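Local coordinates for protein Ton_1535 (Thermococcus onnurineus, PDB 3ZPJ) that is of unknown function but folds as an all-helical alpha-solenoid, a superhelical array of paired helices of the kind that often serves protein binding, at residues Phe278-Val283 / Lys304-Ile309; His310-Ala315 / Ser338-Lys343. All blocks are in the same frame, centred on the assembly; numbering follows the deposited sequence.

Interaction 1. Residues Phe278-Val283 / Lys304-Ile309; sequences FTDVNV and KEIQNI
Asp280 OD2 is gripped by two donors, the backbone N of Asn308 at 3.1 Å and, one turn along its own helix, Gln284 NE2. The other oxygen of the carboxylate takes the shortest bond of the contact: Gln307 N donates to Asp280 OD1 over 2.7 Å. That bond is nearly straight, 172° at the hydrogen. Two consecutive amides of the loop after helix 296-303 thus share one carboxylate, and both come in on the syn sides of their oxygens, somewhat out of the carboxylate plane. With CG anti to the backbone N (chi1 -161°), the aspartate leaves the first turn of helix 280-293 and is carried toward the loop. Gln307 arrives crosswise: its CB lies 3.6 Å from Asp280 OD1, while its bent chain carries the amide off elsewhere. Asn308 likewise offers Asp280 only its backbone N and its CB, because its OD1 turns to the N terminus of helix 309-325 and caps Lys311 N.

Beside this polar pairing runs an apolar one. Val283 CG1 rests 3.7 Å from Ile306 CG1, the two side chains running antiparallel alongside one another, and both residues are buried. Ile306 CG2 also comes within 4.0 Å of Asp280 OD2, so carbon borders the carboxylate here.

Were Asp280 cut back to alanine, the N-H groups of Gln307 and Asn308 would probably lose their acceptor, and Gln284 NE2 a partner. The example illustrates how a solenoid can fix an interhelical turn: one side chain at the start of a helix satisfies two successive N-H groups of the turn that leads into helix 309-325, and its negative charge probably also suits the positive end of its own helix dipole.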
ATOM      1  N   PHE A 278     -18.211  -2.195 -21.175  1.00 76.06           N
ATOM      2  CA  PHE A 278     -18.333  -2.188 -19.733  1.00 53.58           C
ATOM      3  C   PHE A 278     -19.044  -3.406 -19.197  1.00 51.45           C
ATOM      4  O   PHE A 278     -20.008  -3.877 -19.792  1.00 61.45           O
ATOM      5  CB  PHE A 278     -19.086  -0.941 -19.295  1.00 54.06           C
ATOM      6  CG  PHE A 278     -18.362   0.336 -19.590  1.00 62.17           C
ATOM      7  CD1 PHE A 278     -17.137   0.603 -19.008  1.00 64.93           C
ATOM      8  CD2 PHE A 278     -18.916   1.280 -20.433  1.00 64.30           C
ATOM      9  CE1 PHE A 278     -16.474   1.786 -19.274  1.00 65.06           C
ATOM     10  CE2 PHE A 278     -18.260   2.462 -20.696  1.00 62.56           C
ATOM     11  CZ  PHE A 278     -17.042   2.716 -20.121  1.00 57.34           C
ATOM     12  N   THR A 279     -18.567  -3.919 -18.068  1.00 58.82           N
ATOM     13  CA  THR A 279     -19.368  -4.862 -17.312  1.00 60.86           C
ATOM     14  C   THR A 279     -20.255  -4.025 -16.412  1.00 63.27           C
ATOM     15  O   THR A 279     -19.934  -2.875 -16.122  1.00 65.85           O
ATOM     16  CB  THR A 279     -18.524  -5.740 -16.424  1.00 51.89           C
ATOM     17  OG1 THR A 279     -17.799  -4.910 -15.523  1.00 45.52           O
ATOM     18  CG2 THR A 279     -17.557  -6.572 -17.248  1.00 48.71           C
ATOM     19  N   ASP A 280     -21.364  -4.603 -15.967  1.00 57.73           N
ATOM     20  CA  ASP A 280     -22.330  -3.874 -15.162  1.00 54.56           C
ATOM     21  C   ASP A 280     -21.689  -3.341 -13.893  1.00 58.63           C
ATOM     22  O   ASP A 280     -22.019  -2.258 -13.418  1.00 55.44           O
ATOM     23  CB  ASP A 280     -23.522  -4.760 -14.816  1.00 61.08           C
ATOM     24  CG  ASP A 280     -24.731  -3.958 -14.393  1.00 67.50           C
ATOM     25  OD1 ASP A 280     -25.093  -2.998 -15.109  1.00 69.75           O
ATOM     26  OD2 ASP A 280     -25.308  -4.275 -13.337  1.00 68.17           O
ATOM     27  N   VAL A 281     -20.746  -4.095 -13.350  1.00 53.57           N
ATOM     28  CA  VAL A 281     -20.045  -3.624 -12.182  1.00 47.57           C
ATOM     29  C   VAL A 281     -19.193  -2.391 -12.524  1.00 48.95           C
ATOM     30  O   VAL A 281     -19.162  -1.431 -11.754  1.00 49.51           O
ATOM     31  CB  VAL A 281     -19.212  -4.747 -11.544  1.00 58.10           C
ATOM     32  CG1 VAL A 281     -18.202  -4.177 -10.548  1.00 39.49           C
ATOM     33  CG2 VAL A 281     -20.147  -5.760 -10.888  1.00 54.71           C
ATOM     34  N   ASN A 282     -18.531  -2.403 -13.681  1.00 48.92           N
ATOM     35  CA  ASN A 282     -17.810  -1.214 -14.147  1.00 50.17           C
ATOM     36  C   ASN A 282     -18.756  -0.011 -14.249  1.00 49.73           C
ATOM     37  O   ASN A 282     -18.428   1.096 -13.809  1.00 46.73           O
ATOM     38  CB  ASN A 282     -17.123  -1.465 -15.497  1.00 53.54           C
ATOM     39  CG  ASN A 282     -15.945  -2.427 -15.391  1.00 55.92           C
ATOM     40  OD1 ASN A 282     -15.361  -2.589 -14.318  1.00 66.87           O
ATOM     41  ND2 ASN A 282     -15.590  -3.064 -16.507  1.00 59.06           N
ATOM     42  N   VAL A 283     -19.941  -0.249 -14.798  1.00 44.72           N
ATOM     43  CA  VAL A 283     -20.954   0.790 -14.893  1.00 51.09           C
ATOM     44  C   VAL A 283     -21.326   1.353 -13.522  1.00 53.82           C
ATOM     45  O   VAL A 283     -21.318   2.567 -13.309  1.00 49.44           O
ATOM     46  CB  VAL A 283     -22.200   0.250 -15.567  1.00 51.28           C
ATOM     47  CG1 VAL A 283     -23.267   1.314 -15.622  1.00 49.29           C
ATOM     48  CG2 VAL A 283     -21.849  -0.253 -16.946  1.00 50.89           C
ATOM     49  N   LYS A 304     -28.306   5.135 -15.233  1.00 53.81           N
ATOM     50  CA  LYS A 304     -29.430   4.604 -15.994  1.00 56.26           C
ATOM     51  C   LYS A 304     -29.098   3.332 -16.793  1.00 64.94           C
ATOM     52  O   LYS A 304     -29.998   2.679 -17.322  1.00 62.04           O
ATOM     53  CB  LYS A 304     -30.029   5.682 -16.905  1.00 58.38           C
ATOM     54  CG  LYS A 304     -30.461   6.930 -16.157  1.00 57.98           C
ATOM     55  CD  LYS A 304     -31.569   7.671 -16.886  1.00 74.45           C
ATOM     56  CE  LYS A 304     -31.092   9.016 -17.404  1.00 76.42           C
ATOM     57  NZ  LYS A 304     -32.201  10.001 -17.476  1.00 62.95           N
ATOM     58  N   GLU A 305     -27.817   2.972 -16.874  1.00 61.90           N
ATOM     59  CA  GLU A 305     -27.418   1.781 -17.627  1.00 59.53           C
ATOM     60  C   GLU A 305     -27.097   0.607 -16.726  1.00 62.80           C
ATOM     61  O   GLU A 305     -26.802  -0.481 -17.216  1.00 65.81           O
ATOM     62  CB  GLU A 305     -26.221   2.071 -18.543  1.00 62.21           C
ATOM     63  CG  GLU A 305     -26.565   2.826 -19.822  1.00 71.86           C
ATOM     64  CD  GLU A 305     -27.303   1.967 -20.848  1.00 80.96           C
ATOM     65  OE1 GLU A 305     -26.665   1.079 -21.463  1.00 81.01           O
ATOM     66  OE2 GLU A 305     -28.519   2.188 -21.048  1.00 84.02           O
ATOM     67  N   ILE A 306     -27.136   0.834 -15.414  1.00 67.10           N
ATOM     68  CA  ILE A 306     -26.954  -0.239 -14.445  1.00 51.77           C
ATOM     69  C   ILE A 306     -28.085  -1.255 -14.569  1.00 58.65           C
ATOM     70  O   ILE A 306     -29.260  -0.910 -14.443  1.00 64.38           O
ATOM     71  CB  ILE A 306     -26.929   0.300 -13.011  1.00 55.99           C
ATOM     72  CG1 ILE A 306     -25.761   1.269 -12.825  1.00 55.87           C
ATOM     73  CG2 ILE A 306     -26.843  -0.845 -12.011  1.00 48.85           C
ATOM     74  CD1 ILE A 306     -25.862   2.090 -11.551  1.00 58.47           C
ATOM     75  N   GLN A 307     -27.727  -2.508 -14.829  1.00 56.99           N
ATOM     76  CA  GLN A 307     -28.714  -3.556 -15.064  1.00 60.27           C
ATOM     77  C   GLN A 307     -29.253  -4.151 -13.765  1.00 55.44           C
ATOM     78  O   GLN A 307     -30.434  -4.459 -13.668  1.00 58.62           O
ATOM     79  CB  GLN A 307     -28.132  -4.652 -15.962  1.00 60.13           C
ATOM     80  CG  GLN A 307     -27.889  -4.216 -17.400  1.00 67.80           C
ATOM     81  CD  GLN A 307     -29.175  -4.097 -18.201  1.00 80.00           C
ATOM     82  OE1 GLN A 307     -29.432  -3.074 -18.838  1.00 88.35           O
ATOM     83  NE2 GLN A 307     -29.988  -5.151 -18.182  1.00 76.91           N
ATOM     84  N   ASN A 308     -28.398  -4.308 -12.761  1.00 61.27           N
ATOM     85  CA  ASN A 308     -28.873  -4.767 -11.456  1.00 60.92           C
ATOM     86  C   ASN A 308     -29.887  -3.799 -10.849  1.00 60.41           C
ATOM     87  O   ASN A 308     -29.554  -2.660 -10.524  1.00 61.15           O
ATOM     88  CB  ASN A 308     -27.725  -4.977 -10.469  1.00 61.40           C
ATOM     89  CG  ASN A 308     -28.228  -5.352  -9.090  1.00 70.21           C
ATOM     90  OD1 ASN A 308     -28.529  -4.487  -8.264  1.00 70.25           O
ATOM     91  ND2 ASN A 308     -28.360  -6.649  -8.847  1.00 78.24           N
ATOM     92  N   ILE A 309     -31.116  -4.275 -10.680  1.00 60.89           N
ATOM     93  CA  ILE A 309     -32.230  -3.427 -10.284  1.00 61.73           C
ATOM     94  C   ILE A 309     -32.005  -2.703  -8.950  1.00 62.36           C
ATOM     95  O   ILE A 309     -32.465  -1.579  -8.757  1.00 62.82           O
ATOM     96  CB  ILE A 309     -33.578  -4.217 -10.322  1.00 60.08           C
ATOM     97  CG1 ILE A 309     -34.760  -3.265 -10.356  1.00 66.75           C
ATOM     98  CG2 ILE A 309     -33.692  -5.190  -9.163  1.00 57.36           C
ATOM     99  CD1 ILE A 309     -36.075  -3.968 -10.525  1.00 75.30           C
TER

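Interaction 2. Residues His310-Ala315 / Ser338-Lys343; sequences HKRSEA and SIPDPK
Ser313 packs against the turn Ile339-Pro340-Asp341, which leads into helix 342-351, the last helix of the alpha-solenoid. The general lesson is how one small residue can seat a neighbouring turn. Ser313 CB lies 3.7 Å from Ile339 CG2 and is almost as near to Asp341 CB, a hydrophobic footing for the base of the side chain. From there OG, anti to the carbonyl carbon (chi1 -79°), is directed at the turn, where it accepts a hydrogen bond from Asp341 N at 2.9 Å, moderately bent at 151°. The same oxygen is bonded to Ile309 O, one turn back in its own helix, so two backbone groups hold this buried hydroxyl. Pro340 CD crowds it as well, 3.1 Å from Ser313 OG, and a ring carbon thus shares the surroundings of the oxygen with the amide.

Around this centre the contact is looser. Arg312, bent at chi3, passes Pro340 at about a right angle; its NE and NH2 each lie 3.7 Å from Pro340 CG, the ring carbon sitting obliquely to the guanidinium. The polar end of the arginine is occupied elsewhere, with NH1 bonded to Ile306 O in the preceding turn. Asp341 is the N-cap of helix 342-351, although the bond that its OD1 accepts from Lys343 N is weak. Its CB leans on the serine hydroxyl, while the carboxylate, swung out with CG anti to the backbone N, points to the edge of the imidazole of His310. These two planes stand 74° apart, and Asp341 OD2 lies near the plane of the ring, 4.0 Å from His310 CD2.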
ATOM      1  N   HIS A 310     -31.259  -3.320  -8.044  1.00 64.23           N
ATOM      2  CA  HIS A 310     -31.037  -2.712  -6.738  1.00 62.97           C
ATOM      3  C   HIS A 310     -29.914  -1.691  -6.773  1.00 62.95           C
ATOM      4  O   HIS A 310     -30.019  -0.613  -6.180  1.00 56.63           O
ATOM      5  CB  HIS A 310     -30.778  -3.787  -5.683  1.00 68.12           C
ATOM      6  CG  HIS A 310     -31.908  -4.760  -5.537  1.00 79.53           C
ATOM      7  ND1 HIS A 310     -31.919  -5.989  -6.162  1.00 82.51           N
ATOM      8  CD2 HIS A 310     -33.080  -4.671  -4.864  1.00 84.59           C
ATOM      9  CE1 HIS A 310     -33.042  -6.622  -5.870  1.00 83.42           C
ATOM     10  NE2 HIS A 310     -33.765  -5.843  -5.084  1.00 86.78           N
ATOM     11  N   LYS A 311     -28.839  -2.028  -7.473  1.00 61.34           N
ATOM     12  CA  LYS A 311     -27.726  -1.105  -7.609  1.00 59.69           C
ATOM     13  C   LYS A 311     -28.183   0.144  -8.350  1.00 56.85           C
ATOM     14  O   LYS A 311     -27.788   1.254  -8.012  1.00 52.80           O
ATOM     15  CB  LYS A 311     -26.546  -1.760  -8.329  1.00 61.85           C
ATOM     16  CG  LYS A 311     -25.354  -2.015  -7.416  1.00 66.85           C
ATOM     17  CD  LYS A 311     -25.686  -3.071  -6.370  1.00 64.94           C
ATOM     18  CE  LYS A 311     -24.667  -3.088  -5.250  1.00 51.79           C
ATOM     19  NZ  LYS A 311     -24.787  -1.880  -4.384  1.00 57.84           N
ATOM     20  N   ARG A 312     -29.037  -0.045  -9.349  1.00 55.22           N
ATOM     21  CA  ARG A 312     -29.560   1.079 -10.104  1.00 52.33           C
ATOM     22  C   ARG A 312     -30.377   1.973  -9.174  1.00 52.86           C
ATOM     23  O   ARG A 312     -30.259   3.205  -9.212  1.00 55.70           O
ATOM     24  CB  ARG A 312     -30.395   0.600 -11.304  1.00 52.16           C
ATOM     25  CG  ARG A 312     -31.102   1.720 -12.060  1.00 53.70           C
ATOM     26  CD  ARG A 312     -31.518   1.296 -13.460  1.00 56.02           C
ATOM     27  NE  ARG A 312     -32.799   0.595 -13.481  1.00 58.01           N
ATOM     28  CZ  ARG A 312     -32.944  -0.729 -13.575  1.00 62.44           C
ATOM     29  NH1 ARG A 312     -31.878  -1.524 -13.658  1.00 59.89           N
ATOM     30  NH2 ARG A 312     -34.160  -1.260 -13.582  1.00 60.74           N
ATOM     31  N   SER A 313     -31.199   1.347  -8.335  1.00 53.96           N
ATOM     32  CA  SER A 313     -32.008   2.082  -7.372  1.00 54.25           C
ATOM     33  C   SER A 313     -31.138   2.941  -6.464  1.00 49.92           C
ATOM     34  O   SER A 313     -31.402   4.125  -6.281  1.00 60.60           O
ATOM     35  CB  SER A 313     -32.870   1.124  -6.554  1.00 53.20           C
ATOM     36  OG  SER A 313     -34.008   0.718  -7.302  1.00 63.10           O
ATOM     37  N   GLU A 314     -30.084   2.340  -5.924  1.00 49.57           N
ATOM     38  CA  GLU A 314     -29.166   3.048  -5.042  1.00 47.49           C
ATOM     39  C   GLU A 314     -28.507   4.243  -5.730  1.00 52.46           C
ATOM     40  O   GLU A 314     -28.522   5.357  -5.201  1.00 54.26           O
ATOM     41  CB  GLU A 314     -28.106   2.086  -4.499  1.00 54.40           C
ATOM     42  CG  GLU A 314     -28.660   1.058  -3.519  1.00 70.81           C
ATOM     43  CD  GLU A 314     -27.759  -0.163  -3.351  1.00 82.88           C
ATOM     44  OE1 GLU A 314     -26.516   0.008  -3.288  1.00 87.21           O
ATOM     45  OE2 GLU A 314     -28.300  -1.296  -3.290  1.00 78.82           O
ATOM     46  N   ALA A 315     -27.941   4.010  -6.914  1.00 52.24           N
ATOM     47  CA  ALA A 315     -27.220   5.053  -7.648  1.00 45.53           C
ATOM     48  C   ALA A 315     -28.132   6.227  -8.006  1.00 47.76           C
ATOM     49  O   ALA A 315     -27.728   7.387  -7.952  1.00 57.37           O
ATOM     50  CB  ALA A 315     -26.564   4.475  -8.895  1.00 44.37           C
ATOM     51  N   SER A 338     -38.123   7.463 -11.093  1.00 73.61           N
ATOM     52  CA  SER A 338     -37.360   6.482 -11.852  1.00 74.45           C
ATOM     53  C   SER A 338     -36.847   5.319 -11.005  1.00 70.27           C
ATOM     54  O   SER A 338     -36.535   4.257 -11.541  1.00 68.14           O
ATOM     55  CB  SER A 338     -36.176   7.172 -12.538  1.00 85.20           C
ATOM     56  OG  SER A 338     -35.259   6.237 -13.066  1.00 94.68           O
ATOM     57  N   ILE A 339     -36.738   5.522  -9.695  1.00 67.30           N
ATOM     58  CA  ILE A 339     -36.188   4.481  -8.828  1.00 71.61           C
ATOM     59  C   ILE A 339     -37.105   3.261  -8.830  1.00 73.20           C
ATOM     60  O   ILE A 339     -38.268   3.358  -8.435  1.00 71.26           O
ATOM     61  CB  ILE A 339     -35.994   4.976  -7.387  1.00 55.76           C
ATOM     62  CG1 ILE A 339     -35.163   6.266  -7.370  1.00 54.49           C
ATOM     63  CG2 ILE A 339     -35.340   3.892  -6.534  1.00 60.80           C
ATOM     64  CD1 ILE A 339     -35.012   6.886  -5.997  1.00 53.21           C
ATOM     65  N   PRO A 340     -36.585   2.115  -9.302  1.00 72.62           N
ATOM     66  CA  PRO A 340     -37.359   0.867  -9.417  1.00 68.91           C
ATOM     67  C   PRO A 340     -37.755   0.283  -8.065  1.00 60.01           C
ATOM     68  O   PRO A 340     -38.822  -0.293  -7.935  1.00 61.87           O
ATOM     69  CB  PRO A 340     -36.400  -0.084 -10.144  1.00 60.35           C
ATOM     70  CG  PRO A 340     -35.403   0.815 -10.815  1.00 60.67           C
ATOM     71  CD  PRO A 340     -35.246   1.989  -9.898  1.00 57.29           C
ATOM     72  N   ASP A 341     -36.900   0.415  -7.064  1.00 67.35           N
ATOM     73  CA  ASP A 341     -37.265  -0.048  -5.737  1.00 68.49           C
ATOM     74  C   ASP A 341     -38.123   1.009  -5.058  1.00 73.55           C
ATOM     75  O   ASP A 341     -37.623   2.079  -4.710  1.00 72.16           O
ATOM     76  CB  ASP A 341     -36.020  -0.326  -4.908  1.00 68.51           C
ATOM     77  CG  ASP A 341     -36.312  -1.171  -3.697  1.00 69.60           C
ATOM     78  OD1 ASP A 341     -37.471  -1.166  -3.217  1.00 66.13           O
ATOM     79  OD2 ASP A 341     -35.379  -1.855  -3.226  1.00 74.66           O
ATOM     80  N   PRO A 342     -39.425   0.719  -4.873  1.00 76.11           N
ATOM     81  CA  PRO A 342     -40.297   1.738  -4.280  1.00 72.91           C
ATOM     82  C   PRO A 342     -39.901   2.025  -2.831  1.00 75.83           C
ATOM     83  O   PRO A 342     -39.997   3.171  -2.404  1.00 81.34           O
ATOM     84  CB  PRO A 342     -41.696   1.115  -4.379  1.00 67.99           C
ATOM     85  CG  PRO A 342     -41.470  -0.339  -4.443  1.00 66.83           C
ATOM     86  CD  PRO A 342     -40.138  -0.548  -5.118  1.00 74.83           C
ATOM     87  N   LYS A 343     -39.440   1.009  -2.105  1.00 75.23           N
ATOM     88  CA  LYS A 343     -38.934   1.202  -0.750  1.00 77.55           C
ATOM     89  C   LYS A 343     -37.853   2.287  -0.713  1.00 76.98           C
ATOM     90  O   LYS A 343     -37.984   3.286  -0.000  1.00 82.10           O
ATOM     91  CB  LYS A 343     -38.378  -0.106  -0.193  1.00 80.76           C
ATOM     92  CG  LYS A 343     -37.655   0.071   1.130  1.00 88.60           C
ATOM     93  CD  LYS A 343     -37.197  -1.256   1.689  1.00 97.48           C
ATOM     94  CE  LYS A 343     -36.620  -1.089   3.083  1.00100.93           C
ATOM     95  NZ  LYS A 343     -36.231  -2.401   3.663  1.00103.71           N
TER

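In the fold
Interactions 1 and 2 follow one another along the chain, their centres about 13 Å apart near the C-terminal end of the solenoid, and they repeat one scheme: the start of one helix receives the turn that leads into the helix after next. They are also physically joined. Ile306 CD1 of interaction 1 packs 3.6 Å from Ala315 CB of interaction 2, and Ile309 CG1 meets Pro340 CB at 3.6 Å. Segments 304-309 and 310-315 are continuous, so the start of helix 309-325 is held through its leading turn and itself receives a turn. No ligand site is known here; the contacts join every second helix, 280-293, 309-325 and 342-351.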